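Local atomic coordinates of glycoside hydrolase, GH17 family (Formosa sp. Hel1_33_131, PDB entry 6FCG), a protein that probably hydrolyses laminarin, a beta-1,3-glucan of microalgae, by cutting inside the chain as an endo-acting glycoside hydrolase of family GH17. Residues Thr96-Ile99 / Leu100-Ile103; Val189-Leu192 / Gln193-Lys197. All blocks are in the same frame, centred on the assembly; numbering follows the deposited sequence.

Contact 1 of 2, residues Thr96-Ile99 / Leu100-Ile103; sequences TSNI and LKAI
With chi1 at -64°, Ile99 turns CG2 anti to its backbone N and sets CG1 beside that N. One turn on, Ile103 takes the same setting, and its nearly straight chi2 sends CD1 back along the helix. Ile99 CG2 then lies 3.9 Å from Ile103 CD1, the two side chains crossing at a slant. Ser97 differs: OG stands beside its own carbonyl carbon (chi1 167°), facing the extended chain of Lys101. Lys101 CE passes 3.8 Å from Ser97 OG, and Lys101 CD runs 4.1 Å from Asn98 OD1. Underneath run four i to i+4 backbone bonds of an alpha helix. Leu100 N donates to Thr96 O at 3.1 Å, and Lys101 N to Ser97 O at 3.0 Å. Ala102 N binds Asn98 O, and Ile103 N binds Ile99 O, each in the same way. Ala102 CB sits 3.4 Å from Asn98 O. Thr96 OG1 is held by Asn90 O in the same chain. Ile99, Leu100 and Ile103 pack on Met117 of strand 116-121, and the two isoleucines also touch Leu71 and Met75 of helix 68-80. The helix is thus two-sided. Opposed to this buried apolar face, Ser97, Asn98 and Lys101 form a more polar, more exposed side, where the lysine methylenes meet Ser97 OG and Asn98 OD1 by loose van der Waals contact alone.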
loop_
_atom_site.group_PDB
_atom_site.type_symbol
_atom_site.label_atom_id
_atom_site.label_comp_id
_atom_site.label_asym_id
_atom_site.label_seq_id
_atom_site.Cartn_x
_atom_site.Cartn_y
_atom_site.Cartn_z
ATOM N N THR A 96 -45.401 7.025 -1.315
ATOM C CA THR A 96 -45.788 8.367 -1.722
ATOM C C THR A 96 -47.267 8.598 -1.497
ATOM O O THR A 96 -47.681 9.650 -1.048
ATOM C CB THR A 96 -45.440 8.580 -3.194
ATOM O OG1 THR A 96 -44.009 8.575 -3.314
ATOM C CG2 THR A 96 -46.040 9.877 -3.758
ATOM N N SER A 97 -48.057 7.614 -1.895
ATOM C CA SER A 97 -49.488 7.593 -1.682
ATOM C C SER A 97 -49.814 7.729 -0.195
ATOM O O SER A 97 -50.728 8.456 0.194
ATOM C CB SER A 97 -50.050 6.290 -2.278
ATOM O OG SER A 97 -51.369 6.048 -1.879
ATOM N N ASN A 98 -49.079 7.029 0.644
ATOM C CA ASN A 98 -49.305 7.134 2.081
ATOM C C ASN A 98 -48.917 8.500 2.656
ATOM O O ASN A 98 -49.543 8.939 3.625
ATOM C CB ASN A 98 -48.619 6.002 2.834
ATOM C CG ASN A 98 -49.239 4.657 2.518
ATOM O OD1 ASN A 98 -50.437 4.555 2.268
ATOM N ND2 ASN A 98 -48.448 3.629 2.566
ATOM N N ILE A 99 -47.936 9.177 2.059
ATOM C CA ILE A 99 -47.566 10.506 2.522
ATOM C C ILE A 99 -48.716 11.458 2.229
ATOM O O ILE A 99 -49.088 12.275 3.066
ATOM C CB ILE A 99 -46.265 10.993 1.891
ATOM C CG1 ILE A 99 -45.116 10.071 2.356
ATOM C CG2 ILE A 99 -45.944 12.423 2.318
ATOM C CD1 ILE A 99 -43.828 10.225 1.584
ATOM N N LEU A 100 -49.295 11.334 1.048
ATOM C CA LEU A 100 -50.449 12.151 0.685
ATOM C C LEU A 100 -51.615 11.895 1.632
ATOM O O LEU A 100 -52.239 12.858 2.092
ATOM C CB LEU A 100 -50.829 11.923 -0.775
ATOM C CG LEU A 100 -49.811 12.451 -1.794
ATOM C CD1 LEU A 100 -50.026 11.859 -3.171
ATOM C CD2 LEU A 100 -49.838 13.981 -1.875
ATOM N N LYS A 101 -51.867 10.629 1.987
ATOM C CA LYS A 101 -52.927 10.306 2.952
ATOM C C LYS A 101 -52.691 10.951 4.315
ATOM O O LYS A 101 -53.626 11.500 4.931
ATOM C CB LYS A 101 -53.120 8.786 3.113
ATOM C CG LYS A 101 -53.894 8.197 1.950
ATOM C CD LYS A 101 -53.930 6.673 1.904
ATOM C CE LYS A 101 -54.365 6.271 0.494
ATOM N NZ LYS A 101 -54.501 4.814 0.329
ATOM N N ALA A 102 -51.440 10.890 4.736
ATOM C CA ALA A 102 -51.002 11.441 5.988
ATOM C C ALA A 102 -51.168 12.935 6.024
ATOM O O ALA A 102 -51.648 13.466 7.022
ATOM C CB ALA A 102 -49.544 11.088 6.241
ATOM N N ILE A 103 -50.765 13.610 4.950
ATOM C CA ILE A 103 -50.896 15.053 4.879
ATOM C C ILE A 103 -52.375 15.413 4.897
ATOM O O ILE A 103 -52.764 16.345 5.604
ATOM C CB ILE A 103 -50.192 15.650 3.641
ATOM C CG1 ILE A 103 -48.663 15.448 3.773
ATOM C CG2 ILE A 103 -50.496 17.137 3.472
ATOM C CD1 ILE A 103 -47.860 15.828 2.554
#

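Contact 2 of 2, residues Val189-Leu192 / Gln193-Lys197; sequences VNHL and QALKK
Leu195 CG lies over one face of the His191 ring. Chi1 sets His191 CG anti to the backbone N, beside the carbonyl carbon, and chi2 (88°) rotates the ring so that one face meets Leu195. The CD1 methyl of Leu195 comes 3.9 Å from His191 NE2. The two side chains cross at a slant. Trp188, just before the segment, meets the same histidine edge-to-face. The contact between the two leucines is looser, with Leu192 CD2 lying 4.4 Å from Leu195 CD1.

The backbone bonds are those of a regular alpha helix. Gln193 N donates to Val189 O at 2.9 Å, with an N-H...O angle of 165°. Ala194 N binds Asn190 O at 2.9 Å, Leu195 N binds His191 O, and Lys196 N binds Leu192 O, following the same i to i+4 pattern.

Polar side chains meet within 193-197, where Lys196 NZ makes a weak hydrogen bond to Gln193 OE1, at 3.0 Å. A bend at chi3 (-30°) curls the lysine chain toward the amide. Lys196 CG passes 3.4 Å from Leu192 O, across the contact. Lys196 NZ also forms a salt bridge with Asp236 and a hydrogen bond to Leu205 O, while Gln193 NE2 binds Ala234 O and Asp236.

Lys196 is buried, so the carboxylate of Asp236, shared by the amine and the amide, would be expected to stabilise its positive charge and links the helix to the chain just after helix 226-234.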
loop_
_atom_site.group_PDB
_atom_site.type_symbol
_atom_site.label_atom_id
_atom_site.label_comp_id
_atom_site.label_asym_id
_atom_site.label_seq_id
_atom_site.Cartn_x
_atom_site.Cartn_y
_atom_site.Cartn_z
ATOM N N VAL A 189 -43.091 13.806 -20.464
ATOM C CA VAL A 189 -43.390 15.188 -20.142
ATOM C C VAL A 189 -44.502 15.647 -21.087
ATOM O O VAL A 189 -45.437 16.294 -20.654
ATOM C CB VAL A 189 -42.136 16.085 -20.241
ATOM C CG1 VAL A 189 -42.487 17.569 -20.226
ATOM C CG2 VAL A 189 -41.199 15.780 -19.090
ATOM N N ASN A 190 -44.366 15.354 -22.381
ATOM C CA ASN A 190 -45.343 15.805 -23.370
ATOM C C ASN A 190 -46.704 15.192 -23.101
ATOM O O ASN A 190 -47.714 15.862 -23.254
ATOM C CB ASN A 190 -44.881 15.506 -24.814
ATOM C CG ASN A 190 -43.911 16.568 -25.362
ATOM O OD1 ASN A 190 -43.849 17.707 -24.877
ATOM N ND2 ASN A 190 -43.176 16.208 -26.400
ATOM N N HIS A 191 -46.721 13.926 -22.706
ATOM C CA HIS A 191 -47.952 13.255 -22.317
ATOM C C HIS A 191 -48.675 14.018 -21.200
ATOM O O HIS A 191 -49.881 14.246 -21.277
ATOM C CB HIS A 191 -47.618 11.842 -21.852
ATOM C CG HIS A 191 -48.779 11.071 -21.295
ATOM N ND1 HIS A 191 -49.627 10.309 -22.070
ATOM C CD2 HIS A 191 -49.183 10.894 -20.016
ATOM C CE1 HIS A 191 -50.527 9.724 -21.295
ATOM N NE2 HIS A 191 -50.277 10.059 -20.045
ATOM N N LEU A 192 -47.913 14.417 -20.183
ATOM C CA LEU A 192 -48.451 15.158 -19.044
ATOM C C LEU A 192 -48.894 16.581 -19.410
ATOM O O LEU A 192 -49.938 17.031 -18.942
ATOM C CB LEU A 192 -47.440 15.189 -17.885
ATOM C CG LEU A 192 -47.139 13.862 -17.163
ATOM C CD1 LEU A 192 -46.060 14.072 -16.120
ATOM C CD2 LEU A 192 -48.355 13.267 -16.490
ATOM N N GLN A 193 -48.124 17.275 -20.246
ATOM C CA GLN A 193 -48.539 18.597 -20.746
ATOM C C GLN A 193 -49.824 18.536 -21.594
ATOM O O GLN A 193 -50.636 19.461 -21.539
ATOM C CB GLN A 193 -47.433 19.263 -21.573
ATOM C CG GLN A 193 -46.132 19.609 -20.846
ATOM C CD GLN A 193 -46.292 20.570 -19.684
ATOM O OE1 GLN A 193 -47.406 20.911 -19.310
ATOM N NE2 GLN A 193 -45.182 21.048 -19.142
ATOM N N ALA A 194 -49.997 17.441 -22.341
ATOM C CA ALA A 194 -51.214 17.181 -23.132
ATOM C C ALA A 194 -52.439 16.900 -22.249
ATOM O O ALA A 194 -53.522 17.423 -22.526
ATOM C CB ALA A 194 -51.002 16.027 -24.110
ATOM N N LEU A 195 -52.275 16.093 -21.195
ATOM C CA LEU A 195 -53.339 15.925 -20.191
ATOM C C LEU A 195 -53.759 17.242 -19.535
ATOM O O LEU A 195 -54.930 17.409 -19.219
ATOM C CB LEU A 195 -52.943 14.949 -19.100
ATOM C CG LEU A 195 -52.800 13.468 -19.464
ATOM C CD1 LEU A 195 -52.369 12.708 -18.193
ATOM C CD2 LEU A 195 -54.059 12.848 -20.072
ATOM N N LYS A 196 -52.822 18.163 -19.315
ATOM C CA LYS A 196 -53.187 19.476 -18.769
ATOM C C LYS A 196 -54.002 20.305 -19.767
ATOM O O LYS A 196 -55.023 20.910 -19.417
ATOM C CB LYS A 196 -51.966 20.279 -18.361
ATOM C CG LYS A 196 -51.133 19.663 -17.245
ATOM C CD LYS A 196 -50.139 20.631 -16.581
ATOM C CE LYS A 196 -49.621 21.731 -17.499
ATOM N NZ LYS A 196 -48.423 22.424 -16.971
ATOM N N LYS A 197 -53.515 20.369 -21.004
ATOM C CA LYS A 197 -54.242 21.029 -22.065
ATOM C C LYS A 197 -55.657 20.498 -22.289
ATOM O O LYS A 197 -56.528 21.261 -22.578
ATOM C CB LYS A 197 -53.501 20.885 -23.374
ATOM C CG LYS A 197 -53.998 21.843 -24.441
ATOM C CD LYS A 197 -53.158 21.793 -25.690
ATOM C CE LYS A 197 -53.597 22.857 -26.673
ATOM N NZ LYS A 197 -52.659 22.899 -27.820
#

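In the fold
From the N terminus, strand 83-87 leads into helix 95-109, where contact 1 lies, and on to strand 116-121. Strand 161-168 leads later into helix 182-197, where contact 2 lies, and then to strand 206-212. Both lie on helices of beta-alpha-beta units, consistent with the TIM-barrel fold of GH17. Each contact spans successive helical turns, so neither closes a loop. They follow in series, without nesting or crossing. Their centres are 24 Å apart and their nearest atoms about 13 Å. The residues of contact 1 face helix 68-80 and strand 116-121. Those of contact 2 face helices 143-156 and 226-234 and strand 206-212.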